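Local coordinates for protein uroporphyrinogen-III synthetase (Pseudomonas syringae pv. tomato, PDB 3RE1) that probably catalyses the cyclisation of the linear tetrapyrrole hydroxymethylbilane to the macrocycle uroporphyrinogen III, with loss of water, in porphyrin biosynthesis, at residues L224-S228 and P229-S233; A27-A30 and R31-D35. All coordinates share one frame; numbering follows the deposited sequence.

Both contacts are local, each formed within one continuous run of the chain, and both belong to the half of the molecule built on the five-stranded parallel sheet 39-42, 16-19, 196-198, 224-226, 243-245. Interaction 2 comes first, in the helix 23-34 that links strands 16-19 and 39-42; interaction 1 follows much later, where strand 224-226 gives way to helix 229-238. Their centres lie about 21 Å apart, their nearest atoms about 9 Å. Helix 251-260 is a shared neighbour, touching Leu-29, Val-32 and Leu-33 of interaction 2 and Phe-225 of interaction 1. In separate beta-alpha-beta units, early and late chain thus fold into one domain; chain in between forms the six-stranded sheet.

Interaction 1: L224-S228 and P229-S233; sequences LFVPS and PRVAS
Val-226, the last residue of strand 224-226, packs against Val-231 and Ala-232 in the first turn of the helix that follows. The two valines pass each other in opposite directions, with CB of Val-226 3.6 Å from CG1 of Val-231. That methyl lies anti to the backbone N of Val-231 (chi1 175°), which carries it back toward the strand and also against the ring of Pro-227, whose CD is 3.6 Å from Val-231 CG1; here the two side chains cross at roughly a right angle. The CG2 methyl of Val-226 lies over Ala-232, 3.7 Å from both its CA and its CB.

The polar part centres on Ser-228, the N-cap residue. Its carbonyl O accepts the first i to i+4 bond of the helix from Ala-232 N at 2.7 Å, with an N-H...O angle of 152°. Its hydroxyl, set between backbone N and carbonyl carbon (chi1 63°), has OG 3.5 Å from Val-231 CG2. Pro-229 fills the N1 position, where its lack of an N-H costs the helix no bond.

Strand 224-226 is hydrogen-bonded between strands 196-198 and 243-245, and the turn opens the beta-alpha-beta crossover to strand 243-245. Val-243 of that strand touches Val-226 and Ala-232, while Phe-225 packs on helix 251-260.

Interaction 2: A27-A30 and R31-D35; sequences AALA and RVLAD
The backbone N-H of Arg-31 is given to Ala-27 O, N to O 3.2 Å, the longest of four successive i to i+4 bonds that join residues 27-30 to 31-34. The CB of Arg-31 lies 3.2 Å from Ala-28 O, but the chain then bends at chi2 and chi3, and its guanidinium leads away from the backbone contacts.

Val-32 makes the straightest bond of the four, from its N to Ala-28 O with an N-H...O angle of 164°. CG1, placed between its own backbone N and carbonyl carbon (chi1 39°), turns back along the helix and is wedged 3.2 Å from both Ala-28 O and Leu-29 O. The same methyl touches Leu-29 CD1 at 4.1 Å, the two side chains crossing obliquely.

This is the last part of helix 23-34, the connection between strands 16-19 and 39-42 in a beta-alpha-beta unit of the parallel sheet. Its buried side is marked by Leu-29 and Leu-33, whereas Ala-27, Ala-28 and Arg-31 are exposed.

Leu-33 bonds through N to Leu-29 O, and its CB sits 3.1 Å from that same Leu-29 O. Further out, Leu-33 CD2 comes to 4.3 Å from Leu-29 CG. Helix 251-260 meets this side, with Ala-251 touching Leu-29 and Val-32, and Leu-255 touching Leu-33.

Ala-34 closes the series with a 2.8 Å bond from its N to Ala-30 O. At Asp-35 the chain leaves helical backbone angles, although its N still bonds to Arg-31 O.

Interaction 1: L224-S228 and P229-S233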
ATOM      1  N   LEU A 224      -9.895  11.889 -10.142  1.00 43.30           N
ATOM      2  CA  LEU A 224      -8.975  11.349  -9.171  1.00 42.79           C
ATOM      3  C   LEU A 224      -9.195   9.854  -8.991  1.00 41.31           C
ATOM      4  O   LEU A 224     -10.265   9.431  -8.533  1.00 40.33           O
ATOM      5  CB  LEU A 224      -9.119  12.098  -7.843  1.00 39.28           C
ATOM      6  CG  LEU A 224      -8.341  11.522  -6.657  1.00 39.63           C
ATOM      7  CD1 LEU A 224      -6.860  11.595  -6.929  1.00 30.49           C
ATOM      8  CD2 LEU A 224      -8.741  12.255  -5.383  1.00 22.10           C
ATOM      9  N   PHE A 225      -8.173   9.070  -9.317  1.00 40.93           N
ATOM     10  CA  PHE A 225      -8.239   7.610  -9.226  1.00 40.97           C
ATOM     11  C   PHE A 225      -7.674   7.026  -7.901  1.00 40.63           C
ATOM     12  O   PHE A 225      -6.453   6.909  -7.701  1.00 36.77           O
ATOM     13  CB  PHE A 225      -7.511   6.996 -10.430  1.00 43.83           C
ATOM     14  CG  PHE A 225      -8.170   7.291 -11.746  1.00 43.38           C
ATOM     15  CD1 PHE A 225      -7.930   8.495 -12.398  1.00 40.95           C
ATOM     16  CD2 PHE A 225      -9.080   6.382 -12.307  1.00 41.19           C
ATOM     17  CE1 PHE A 225      -8.572   8.791 -13.594  1.00 38.82           C
ATOM     18  CE2 PHE A 225      -9.729   6.654 -13.483  1.00 36.38           C
ATOM     19  CZ  PHE A 225      -9.474   7.865 -14.149  1.00 40.24           C
ATOM     20  N   VAL A 226      -8.588   6.680  -7.000  1.00 35.96           N
ATOM     21  CA  VAL A 226      -8.244   6.178  -5.685  1.00 31.73           C
ATOM     22  C   VAL A 226      -8.324   4.661  -5.641  1.00 32.25           C
ATOM     23  O   VAL A 226      -9.170   4.056  -6.309  1.00 33.84           O
ATOM     24  CB  VAL A 226      -9.184   6.766  -4.637  1.00 33.38           C
ATOM     25  CG1 VAL A 226      -9.235   8.245  -4.858  1.00 36.56           C
ATOM     26  CG2 VAL A 226     -10.593   6.135  -4.733  1.00 25.85           C
ATOM     27  N   PRO A 227      -7.461   4.028  -4.837  1.00 32.64           N
ATOM     28  CA  PRO A 227      -7.380   2.577  -4.736  1.00 32.62           C
ATOM     29  C   PRO A 227      -8.551   1.915  -4.022  1.00 39.85           C
ATOM     30  O   PRO A 227      -8.829   0.738  -4.278  1.00 43.29           O
ATOM     31  CB  PRO A 227      -6.085   2.358  -3.937  1.00 34.56           C
ATOM     32  CG  PRO A 227      -5.378   3.670  -3.930  1.00 37.02           C
ATOM     33  CD  PRO A 227      -6.480   4.662  -3.941  1.00 36.37           C
ATOM     34  N   SER A 228      -9.244   2.642  -3.137  1.00 41.70           N
ATOM     35  CA  SER A 228     -10.321   2.023  -2.363  1.00 38.09           C
ATOM     36  C   SER A 228     -11.358   2.992  -1.806  1.00 36.73           C
ATOM     37  O   SER A 228     -11.188   4.203  -1.891  1.00 37.09           O
ATOM     38  CB  SER A 228      -9.706   1.226  -1.227  1.00 34.72           C
ATOM     39  OG  SER A 228      -9.009   2.102  -0.343  1.00 36.83           O
ATOM     40  N   PRO A 229     -12.464   2.460  -1.243  1.00 36.23           N
ATOM     41  CA  PRO A 229     -13.488   3.342  -0.722  1.00 36.06           C
ATOM     42  C   PRO A 229     -12.894   4.158   0.414  1.00 32.81           C
ATOM     43  O   PRO A 229     -13.125   5.340   0.523  1.00 32.40           O
ATOM     44  CB  PRO A 229     -14.551   2.370  -0.251  1.00 31.11           C
ATOM     45  CG  PRO A 229     -14.413   1.270  -1.209  1.00 34.57           C
ATOM     46  CD  PRO A 229     -12.948   1.076  -1.245  1.00 33.27           C
ATOM     47  N   ARG A 230     -12.085   3.514   1.218  1.00 29.05           N
ATOM     48  CA  ARG A 230     -11.413   4.185   2.326  1.00 25.25           C
ATOM     49  C   ARG A 230     -10.726   5.447   1.836  1.00 25.07           C
ATOM     50  O   ARG A 230     -10.890   6.519   2.416  1.00 34.25           O
ATOM     51  CB  ARG A 230     -10.401   3.227   2.953  1.00 19.97           C
ATOM     52  CG  ARG A 230      -9.599   3.807   4.093  1.00 27.07           C
ATOM     53  CD  ARG A 230      -8.873   2.667   4.811  1.00 31.61           C
ATOM     54  NE  ARG A 230      -8.716   2.989   6.215  1.00 43.73           N
ATOM     55  CZ  ARG A 230      -9.030   2.173   7.214  1.00 46.73           C
ATOM     56  NH1 ARG A 230      -9.516   0.953   6.982  1.00 37.97           N
ATOM     57  NH2 ARG A 230      -8.835   2.588   8.461  1.00 53.21           N
ATOM     58  N   VAL A 231      -9.971   5.311   0.751  1.00 26.88           N
ATOM     59  CA  VAL A 231      -9.230   6.411   0.171  1.00 22.81           C
ATOM     60  C   VAL A 231     -10.186   7.363  -0.517  1.00 26.90           C
ATOM     61  O   VAL A 231      -9.981   8.587  -0.479  1.00 23.82           O
ATOM     62  CB  VAL A 231      -8.176   5.909  -0.819  1.00 25.91           C
ATOM     63  CG1 VAL A 231      -7.472   7.093  -1.538  1.00 16.01           C
ATOM     64  CG2 VAL A 231      -7.167   5.075  -0.061  1.00 28.17           C
ATOM     65  N   ALA A 232     -11.244   6.812  -1.110  1.00 23.47           N
ATOM     66  CA  ALA A 232     -12.247   7.638  -1.754  1.00 27.84           C
ATOM     67  C   ALA A 232     -12.825   8.616  -0.727  1.00 28.44           C
ATOM     68  O   ALA A 232     -13.050   9.797  -1.031  1.00 28.45           O
ATOM     69  CB  ALA A 232     -13.360   6.774  -2.310  1.00 29.85           C
ATOM     70  N   SER A 233     -13.044   8.119   0.494  1.00 26.31           N
ATOM     71  CA  SER A 233     -13.654   8.923   1.547  1.00 25.74           C
ATOM     72  C   SER A 233     -12.698  10.023   2.046  1.00 28.35           C
ATOM     73  O   SER A 233     -13.139  11.087   2.363  1.00 26.62           O
ATOM     74  CB  SER A 233     -14.151   8.038   2.701  1.00 29.58           C
ATOM     75  OG  SER A 233     -14.505   8.831   3.818  1.00 29.83           O
TER

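Interaction 2: A27-A30 and R31-D35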
ATOM      1  N   ALA A  27       7.330   3.580 -12.292  1.00 57.98           N
ATOM      2  CA  ALA A  27       8.156   3.335 -13.468  1.00 57.20           C
ATOM      3  C   ALA A  27       7.632   2.097 -14.209  1.00 59.02           C
ATOM      4  O   ALA A  27       7.579   2.092 -15.437  1.00 62.66           O
ATOM      5  CB  ALA A  27       9.590   3.174 -13.076  1.00 50.15           C
ATOM      6  N   ALA A  28       7.207   1.077 -13.462  1.00 58.06           N
ATOM      7  CA  ALA A  28       6.629  -0.131 -14.045  1.00 56.26           C
ATOM      8  C   ALA A  28       5.218   0.130 -14.501  1.00 59.45           C
ATOM      9  O   ALA A  28       4.804  -0.307 -15.578  1.00 62.18           O
ATOM     10  CB  ALA A  28       6.624  -1.252 -13.039  1.00 53.14           C
ATOM     11  N   LEU A  29       4.470   0.831 -13.655  1.00 62.17           N
ATOM     12  CA  LEU A  29       3.110   1.196 -13.977  1.00 62.10           C
ATOM     13  C   LEU A  29       3.154   2.041 -15.236  1.00 63.26           C
ATOM     14  O   LEU A  29       2.312   1.904 -16.124  1.00 64.72           O
ATOM     15  CB  LEU A  29       2.476   1.988 -12.833  1.00 59.85           C
ATOM     16  CG  LEU A  29       1.008   2.392 -13.031  1.00 64.72           C
ATOM     17  CD1 LEU A  29       0.157   1.181 -13.317  1.00 66.33           C
ATOM     18  CD2 LEU A  29       0.450   3.101 -11.806  1.00 70.29           C
ATOM     19  N   ALA A  30       4.150   2.916 -15.297  1.00 62.53           N
ATOM     20  CA  ALA A  30       4.321   3.819 -16.428  1.00 66.56           C
ATOM     21  C   ALA A  30       4.470   3.002 -17.694  1.00 70.74           C
ATOM     22  O   ALA A  30       3.875   3.332 -18.720  1.00 73.55           O
ATOM     23  CB  ALA A  30       5.533   4.697 -16.227  1.00 62.10           C
ATOM     24  N   ARG A  31       5.254   1.925 -17.599  1.00 71.63           N
ATOM     25  CA  ARG A  31       5.458   0.999 -18.700  1.00 70.96           C
ATOM     26  C   ARG A  31       4.135   0.349 -19.154  1.00 72.96           C
ATOM     27  O   ARG A  31       3.685   0.585 -20.277  1.00 72.79           O
ATOM     28  CB  ARG A  31       6.472  -0.075 -18.290  1.00 74.31           C
ATOM     29  CG  ARG A  31       7.139  -0.786 -19.463  1.00 75.98           C
ATOM     30  CD  ARG A  31       8.167   0.120 -20.164  1.00 80.92           C
ATOM     31  NE  ARG A  31       9.296   0.448 -19.290  1.00 81.01           N
ATOM     32  CZ  ARG A  31      10.345  -0.354 -19.075  1.00 81.46           C
ATOM     33  NH1 ARG A  31      10.428  -1.547 -19.671  1.00 76.15           N
ATOM     34  NH2 ARG A  31      11.312   0.038 -18.251  1.00 75.68           N
ATOM     35  N   VAL A  32       3.510  -0.458 -18.294  1.00 72.17           N
ATOM     36  CA  VAL A  32       2.288  -1.158 -18.695  1.00 71.14           C
ATOM     37  C   VAL A  32       1.243  -0.192 -19.236  1.00 73.82           C
ATOM     38  O   VAL A  32       0.414  -0.560 -20.076  1.00 75.43           O
ATOM     39  CB  VAL A  32       1.676  -1.976 -17.547  1.00 68.83           C
ATOM     40  CG1 VAL A  32       1.795  -1.214 -16.234  1.00 69.44           C
ATOM     41  CG2 VAL A  32       0.206  -2.280 -17.878  1.00 65.02           C
ATOM     42  N   LEU A  33       1.292   1.047 -18.755  1.00 74.05           N
ATOM     43  CA  LEU A  33       0.375   2.077 -19.208  1.00 73.46           C
ATOM     44  C   LEU A  33       0.810   2.527 -20.604  1.00 74.43           C
ATOM     45  O   LEU A  33      -0.009   2.620 -21.523  1.00 76.28           O
ATOM     46  CB  LEU A  33       0.384   3.251 -18.215  1.00 74.27           C
ATOM     47  CG  LEU A  33      -0.906   3.711 -17.507  1.00 72.95           C
ATOM     48  CD1 LEU A  33      -1.756   2.540 -17.031  1.00 71.73           C
ATOM     49  CD2 LEU A  33      -0.531   4.603 -16.326  1.00 67.93           C
ATOM     50  N   ALA A  34       2.105   2.789 -20.765  1.00 76.38           N
ATOM     51  CA  ALA A  34       2.671   3.245 -22.053  1.00 76.20           C
ATOM     52  C   ALA A  34       2.311   2.287 -23.186  1.00 77.80           C
ATOM     53  O   ALA A  34       1.689   2.680 -24.170  1.00 80.89           O
ATOM     54  CB  ALA A  34       4.211   3.416 -21.955  1.00 69.92           C
ATOM     55  N   ASP A  35       2.679   1.021 -23.028  1.00 77.94           N
ATOM     56  CA  ASP A  35       2.408   0.002 -24.037  1.00 79.35           C
ATOM     57  C   ASP A  35       0.912  -0.324 -24.133  1.00 79.49           C
ATOM     58  O   ASP A  35       0.526  -1.363 -24.690  1.00 79.84           O
ATOM     59  CB  ASP A  35       3.201  -1.272 -23.719  1.00 79.12           C
ATOM     60  CG  ASP A  35       4.401  -1.005 -22.802  1.00 84.59           C
ATOM     61  OD1 ASP A  35       5.138   0.003 -23.024  1.00 76.90           O
ATOM     62  OD2 ASP A  35       4.597  -1.812 -21.850  1.00 89.50           O
TER